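Local coordinates for putative cytochrome P450 hydroxylase (Chondromyces apiculatus DSM 436, PDB 6GMF), which is a versatile heme-dependent terpene monooxygenase of the cytochrome P450 family, probably inserting one oxygen atom of O2 into its substrates, at residues A[264-267]-A[268-272]; A[332-335]-A[336-340]; A[353-356]-A[357-361]. All blocks are in the same frame, centred on the assembly; numbering follows the deposited sequence.

Contact 1: residues A[264-267]-A[268-272]; sequences SLVP and AVVEE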
# COMPACT_ATOMS: atom_id res chain seq x y z
N SER A 264 -19.08 14.53 -0.40
CA SER A 264 -19.18 13.75 0.83
C SER A 264 -19.16 12.23 0.54
O SER A 264 -19.00 11.49 1.43
CB SER A 264 -20.43 14.09 1.61
OG SER A 264 -21.57 13.84 0.81
N LEU A 265 -19.31 11.84 -0.73
CA LEU A 265 -19.22 10.43 -1.16
C LEU A 265 -17.77 9.91 -1.16
O LEU A 265 -17.53 8.69 -1.21
CB LEU A 265 -19.81 10.33 -2.57
CG LEU A 265 -21.34 10.39 -2.63
CD1 LEU A 265 -21.81 10.33 -4.08
CD2 LEU A 265 -21.93 9.29 -1.78
N VAL A 266 -16.79 10.82 -1.14
CA VAL A 266 -15.40 10.41 -1.42
C VAL A 266 -14.92 9.33 -0.44
O VAL A 266 -14.27 8.39 -0.90
CB VAL A 266 -14.45 11.62 -1.48
CG1 VAL A 266 -12.98 11.21 -1.38
CG2 VAL A 266 -14.70 12.43 -2.75
N PRO A 267 -15.18 9.37 0.88
CA PRO A 267 -14.72 8.31 1.78
C PRO A 267 -15.26 6.94 1.33
O PRO A 267 -14.52 5.92 1.39
CB PRO A 267 -15.15 8.70 3.18
CG PRO A 267 -15.30 10.23 3.06
CD PRO A 267 -15.73 10.52 1.64
N ALA A 268 -16.49 6.93 0.81
CA ALA A 268 -17.08 5.69 0.36
C ALA A 268 -16.45 5.23 -0.95
O ALA A 268 -16.35 4.02 -1.19
CB ALA A 268 -18.57 5.85 0.19
N VAL A 269 -16.09 6.17 -1.82
CA VAL A 269 -15.41 5.88 -3.03
C VAL A 269 -14.11 5.16 -2.65
O VAL A 269 -13.80 4.09 -3.20
CB VAL A 269 -15.14 7.14 -3.88
CG1 VAL A 269 -14.30 6.83 -5.10
CG2 VAL A 269 -16.45 7.83 -4.32
N VAL A 270 -13.39 5.73 -1.68
CA VAL A 270 -12.09 5.20 -1.31
C VAL A 270 -12.26 3.75 -0.79
O VAL A 270 -11.44 2.87 -1.12
CB VAL A 270 -11.38 6.11 -0.31
CG1 VAL A 270 -10.17 5.44 0.30
CG2 VAL A 270 -10.98 7.42 -0.96
N GLU A 271 -13.25 3.50 0.07
CA GLU A 271 -13.46 2.15 0.59
C GLU A 271 -13.82 1.19 -0.55
O GLU A 271 -13.34 0.08 -0.56
CB GLU A 271 -14.52 2.09 1.68
CG GLU A 271 -14.14 2.82 2.94
CD GLU A 271 -12.80 2.39 3.50
OE1 GLU A 271 -12.69 1.23 3.93
OE2 GLU A 271 -11.89 3.23 3.52
N GLU A 272 -14.64 1.62 -1.52
CA GLU A 272 -15.03 0.70 -2.58
C GLU A 272 -13.85 0.46 -3.53
O GLU A 272 -13.78 -0.65 -4.06
CB GLU A 272 -16.33 1.11 -3.27
CG GLU A 272 -16.73 0.27 -4.47
CD GLU A 272 -17.09 -1.18 -4.20
OE1 GLU A 272 -16.81 -1.66 -3.05
OE2 GLU A 272 -17.75 -1.80 -5.09
O HOH W 1 -18.93 8.65 1.70
O HOH W 2 -12.48 5.89 3.14

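Contact 2: residues A[332-335]-A[336-340]; sequences GHLA and FGLDI. With HEM (protoporphyrin IX containing Fe), chain B.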
# COMPACT_ATOMS: atom_id res chain seq x y z
N GLY A 332 -15.58 -4.88 6.24
CA GLY A 332 -14.94 -6.18 6.32
C GLY A 332 -14.00 -6.46 5.16
O GLY A 332 -13.37 -7.52 5.13
N HIS A 333 -13.79 -5.51 4.23
CA HIS A 333 -12.71 -5.74 3.23
C HIS A 333 -11.35 -5.87 3.92
O HIS A 333 -11.12 -5.38 5.03
CB HIS A 333 -12.64 -4.69 2.15
CG HIS A 333 -12.05 -3.39 2.59
ND1 HIS A 333 -10.69 -3.23 2.85
CD2 HIS A 333 -12.66 -2.21 2.85
CE1 HIS A 333 -10.47 -1.99 3.23
NE2 HIS A 333 -11.71 -1.32 3.22
N LEU A 334 -10.43 -6.62 3.27
CA LEU A 334 -9.12 -6.96 3.85
C LEU A 334 -7.95 -6.22 3.15
O LEU A 334 -6.81 -6.66 3.20
CB LEU A 334 -8.93 -8.46 3.70
CG LEU A 334 -9.98 -9.33 4.39
CD1 LEU A 334 -9.62 -10.80 4.23
CD2 LEU A 334 -10.06 -8.96 5.85
N ALA A 335 -8.21 -5.09 2.50
CA ALA A 335 -7.19 -4.36 1.76
C ALA A 335 -6.02 -3.94 2.67
O ALA A 335 -4.92 -3.79 2.16
CB ALA A 335 -7.74 -3.18 1.03
N PHE A 336 -6.28 -3.68 3.97
CA PHE A 336 -5.27 -3.26 4.91
C PHE A 336 -4.78 -4.43 5.78
O PHE A 336 -4.10 -4.20 6.78
CB PHE A 336 -5.84 -2.12 5.77
CG PHE A 336 -5.94 -0.80 5.05
CD1 PHE A 336 -4.84 -0.23 4.45
CD2 PHE A 336 -7.14 -0.11 4.98
CE1 PHE A 336 -4.88 0.99 3.82
CE2 PHE A 336 -7.20 1.11 4.33
CZ PHE A 336 -6.07 1.68 3.76
N GLY A 337 -5.13 -5.66 5.41
CA GLY A 337 -4.90 -6.81 6.21
C GLY A 337 -5.88 -6.91 7.37
O GLY A 337 -7.01 -6.43 7.30
N LEU A 338 -5.44 -7.59 8.42
CA LEU A 338 -6.29 -8.06 9.50
C LEU A 338 -5.42 -8.50 10.67
O LEU A 338 -4.43 -9.18 10.48
CB LEU A 338 -7.11 -9.23 8.98
CG LEU A 338 -8.24 -9.75 9.86
CD1 LEU A 338 -9.33 -8.68 9.95
CD2 LEU A 338 -8.79 -11.02 9.29
N ASP A 339 -5.90 -8.20 11.87
CA ASP A 339 -5.28 -8.65 13.10
C ASP A 339 -3.93 -7.95 13.35
O ASP A 339 -3.81 -6.74 13.19
CB ASP A 339 -5.21 -10.16 13.13
CG ASP A 339 -5.41 -10.71 14.54
OD1 ASP A 339 -5.18 -9.94 15.50
OD2 ASP A 339 -5.84 -11.89 14.64
N ILE A 340 -2.90 -8.69 13.77
CA ILE A 340 -1.77 -8.02 14.45
C ILE A 340 -0.96 -7.10 13.52
O ILE A 340 -0.41 -6.10 14.00
CB ILE A 340 -0.87 -9.02 15.17
CG1 ILE A 340 -0.18 -10.04 14.26
CG2 ILE A 340 -1.66 -9.70 16.28
CD1 ILE A 340 0.89 -10.82 14.98
CHA HEM B . 1.01 -3.23 6.78
CHB HEM B . -1.73 -2.45 3.02
CHC HEM B . -0.45 2.22 3.16
CHD HEM B . 2.59 1.34 6.68
C1A HEM B . 0.11 -3.41 5.76
C2A HEM B . -0.56 -4.65 5.56
C3A HEM B . -1.33 -4.43 4.46
C4A HEM B . -1.13 -3.08 4.06
CMA HEM B . -2.21 -5.40 3.71
CAA HEM B . -0.46 -5.93 6.34
CBA HEM B . 0.78 -6.79 5.96
CGA HEM B . 0.80 -8.14 6.64
O1A HEM B . -0.18 -8.52 7.33
O2A HEM B . 1.81 -8.86 6.36
C1B HEM B . -1.63 -1.09 2.69
C2B HEM B . -2.37 -0.42 1.66
C3B HEM B . -2.02 0.89 1.66
C4B HEM B . -1.05 1.04 2.75
CMB HEM B . -3.31 -1.14 0.77
CAB HEM B . -2.52 2.06 0.84
CBB HEM B . -3.67 1.99 0.26
C1C HEM B . 0.44 2.44 4.15
C2C HEM B . 1.02 3.72 4.44
C3C HEM B . 1.90 3.43 5.47
C4C HEM B . 1.87 2.04 5.73
CMC HEM B . 0.60 5.05 3.89
CAC HEM B . 2.77 4.32 6.24
CBC HEM B . 3.05 5.56 5.93
C1D HEM B . 2.42 0.01 6.96
C2D HEM B . 3.22 -0.69 8.00
C3D HEM B . 2.76 -1.96 8.04
C4D HEM B . 1.70 -2.04 7.03
CMD HEM B . 4.29 0.02 8.82
CAD HEM B . 3.27 -3.06 8.93
CBD HEM B . 2.48 -3.28 10.23
CGD HEM B . 2.96 -4.48 11.03
O1D HEM B . 2.65 -4.50 12.23
O2D HEM B . 3.62 -5.39 10.47
NA HEM B . -0.26 -2.44 4.84
NB HEM B . -0.89 -0.17 3.30
NC HEM B . 0.99 1.42 4.90
ND HEM B . 1.56 -0.88 6.36
FE HEM B . 0.28 -0.52 4.94
O HOH W 3 -8.57 -4.22 5.74
O HOH W 4 1.88 -1.16 3.51

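Contact 3: residues A[353-356]-A[357-361]; sequences AKVM and LEVLL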
# COMPACT_ATOMS: atom_id res chain seq x y z
N ALA A 353 -5.89 9.80 0.21
CA ALA A 353 -6.75 9.48 -0.90
C ALA A 353 -8.00 10.39 -0.86
O ALA A 353 -8.43 10.91 -1.92
CB ALA A 353 -7.12 8.01 -0.92
N LYS A 354 -8.60 10.49 0.32
CA LYS A 354 -9.81 11.38 0.44
C LYS A 354 -9.45 12.79 -0.03
O LYS A 354 -10.16 13.40 -0.87
CB LYS A 354 -10.31 11.42 1.86
CG LYS A 354 -11.50 12.36 2.10
CD LYS A 354 -11.70 12.71 3.54
CE LYS A 354 -10.80 13.87 3.93
NZ LYS A 354 -11.25 14.58 5.15
N VAL A 355 -8.36 13.32 0.52
CA VAL A 355 -8.06 14.72 0.22
C VAL A 355 -7.72 14.88 -1.26
O VAL A 355 -8.24 15.75 -1.92
CB VAL A 355 -6.98 15.30 1.14
CG1 VAL A 355 -6.52 16.67 0.63
CG2 VAL A 355 -7.46 15.41 2.58
N MET A 356 -6.89 13.99 -1.83
CA MET A 356 -6.48 14.16 -3.20
C MET A 356 -7.70 14.03 -4.12
O MET A 356 -7.85 14.80 -5.07
CB MET A 356 -5.42 13.13 -3.62
CG MET A 356 -4.72 13.43 -4.90
SD MET A 356 -3.73 14.93 -4.81
CE MET A 356 -4.68 16.05 -5.83
N LEU A 357 -8.57 13.06 -3.85
CA LEU A 357 -9.73 12.89 -4.71
C LEU A 357 -10.70 14.07 -4.51
O LEU A 357 -11.29 14.54 -5.50
CB LEU A 357 -10.39 11.54 -4.41
CG LEU A 357 -9.61 10.33 -4.91
CD1 LEU A 357 -10.25 9.09 -4.37
CD2 LEU A 357 -9.53 10.27 -6.44
N GLU A 358 -10.84 14.59 -3.29
CA GLU A 358 -11.71 15.78 -3.05
C GLU A 358 -11.24 16.95 -3.92
O GLU A 358 -12.04 17.65 -4.56
CB GLU A 358 -11.71 16.24 -1.60
CG GLU A 358 -12.65 15.50 -0.69
CD GLU A 358 -12.46 15.85 0.78
OE1 GLU A 358 -11.38 16.42 1.14
OE2 GLU A 358 -13.35 15.55 1.58
N VAL A 359 -9.92 17.16 -3.98
CA VAL A 359 -9.38 18.28 -4.72
C VAL A 359 -9.50 18.01 -6.22
O VAL A 359 -9.88 18.90 -7.00
CB VAL A 359 -7.94 18.56 -4.24
CG1 VAL A 359 -7.26 19.63 -5.08
CG2 VAL A 359 -7.95 18.95 -2.77
N LEU A 360 -9.11 16.82 -6.67
CA LEU A 360 -9.22 16.52 -8.11
C LEU A 360 -10.67 16.68 -8.59
O LEU A 360 -10.93 17.29 -9.66
CB LEU A 360 -8.77 15.09 -8.37
CG LEU A 360 -7.27 14.86 -8.39
CD1 LEU A 360 -6.98 13.37 -8.24
CD2 LEU A 360 -6.66 15.41 -9.68
N LEU A 361 -11.59 16.09 -7.83
CA LEU A 361 -12.98 16.02 -8.25
C LEU A 361 -13.56 17.43 -8.26
O LEU A 361 -14.39 17.72 -9.13
CB LEU A 361 -13.78 15.13 -7.30
CG LEU A 361 -13.53 13.62 -7.43
CD1 LEU A 361 -14.54 12.81 -6.62
CD2 LEU A 361 -13.53 13.18 -8.87
O HOH W 5 -13.05 16.45 4.05

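Contact 1: residues A[264-267]-A[268-272]
Pro267 O accepts two donors, Glu271 N at 3.0 Å and water 2 at 2.7 Å. The same water gives a second hydrogen bond to Glu271 OE2 at 2.8 Å. A single solvent molecule thus closes a loop between one residue's carbonyl and the carboxylate four positions on. The Glu271 side chain reaches it by folding back: CG, beside its own backbone N (chi1 -66°), lies 3.5 Å from Pro267 O, and the bend at chi2 then turns the carboxylate toward the water. The stronger ties of that carboxylate lie outside, a probable hydrogen bond from OE1 to His333 and a salt bridge from OE2 to Arg350. All this belongs to the first turns of helix 266-276, the K helix of the P450 fold, whose ExxR motif falls on Glu272 and Arg275; they form a salt bridge, and Glu272 forms another with Arg328, as in the conserved Glu-Arg-Arg triad of the family. Nearby, Leu265 O receives Val269 N at 3.0 Å and only weakly Ala268 N; water 1 accepts from Ala268 N at 3.1 Å while donating to Ser264 O. The next bond, Val270 N to Val266 O, measures 2.9 Å with an N-H...O angle of 160°. Val270 CG2 passes close to that same carbonyl, and meets Val266 CG1 more loosely at 4.3 Å. Both valines face helix 346-363, where Val266 touches Lys354 and Leu361 and Val270 touches Ala353 and Leu357.

Contact 2: residues A[332-335]-A[336-340]
Phe336 leaves the chain with CB 3.6 Å and CG 3.9 Å from Ala335 C. CG lies beside the backbone N (chi1 -74°), which turns the ring toward the heme. There CD1 comes to 3.7 Å from HEM C2B and CE1 to 3.6 Å from HEM C3B. Pyrrole B therefore meets the edge of the phenyl ring, which stands on the porphyrin face opposite water 4, the iron's solvent ligand. Across the ring, CD2 meets His333 CE1 at 4.2 Å, at the edge of the imidazole. That imidazole is fixed in rotation at both nitrogens: Ala335 N donates to ND1 at 3.1 Å, in the ring plane, and NE2 is held by the Glu271 hydrogen bond. With only an alanine in place of Phe336, the space against pyrrole B would probably be left unfilled and His333 CE1 would lose its aromatic neighbour. The backbone makes a type I beta turn, with Gly337 N donating to Leu334 O at 3.0 Å. Water 3 satisfies His333 O, Phe336 N and Gly337 O. Gly337, where a CB would be crowded by the heme propionate carbon CAA, follows Phe336 at the start of the P450 heme-binding signature that leads to the axial Cys343. Leu334 CD2 meets Leu338 CD1 at 4.2 Å. The loop lies between three helices: Phe336 packs on 346-363 and, with His333, on 266-276, while Leu334 and Leu338 cover 43-51.

Contact 3: residues A[353-356]-A[357-361]
Lys354 sends CG anti to its backbone N (chi1 177°), whereas Glu358 sets CG beside its own (chi1 -84°) and then runs extended, an i to i+4 pairing in which the two side chains cross. The aliphatic part of the lysine lies against the carboxylate, CG at 3.7 Å from Glu358 OE2. The charged ends stop short of a salt bridge: Lys354 NZ is 4.3 Å from Glu358 OE2. Water 5 spans them, accepting from NZ at 2.8 Å and donating to OE2 at 2.6 Å. On another side of this helix, 346-363 or the P450 L helix, the packing is apolar. Met356 CE rests 3.8 Å from Leu360 CG, and Val355 CG1 faces Val359 CG2 at 4.3 Å. Regular i to i+4 backbone bonds underlie all three pairings, the one from Leu360 N to Met356 O measuring 2.9 Å. Val355, Met356 and Val359 pack on helix 107-119. That helix also supplies the direct salt-bridge partners, Glu107 for Lys354 and Arg111 for Glu358, so each charge is probably balanced mainly by its partner on 107-119, with the water-bridged Lys354/Glu358 pair linking the two salt bridges.

Overall arrangement
All three contacts are local, but their settings differ. Contact 2 is a buried loop against the heme, joined by aromatic packing and a structural water; contact 3 is a mostly buried helix segment with one charged, hydrated edge; contact 1 is only partly buried, the N-terminal part of a helix with water on three of its backbone groups. Contacts 1 and 3, their centres about 10 Å apart, hold the same helix pair together, through valines of 266-276 packed on 346-363. Contact 1 reaches contact 2 by a polar link instead, a probable hydrogen bond from Glu271 to His333. Contacts 2 and 3 do not touch, their nearest atoms being about 8 Å apart.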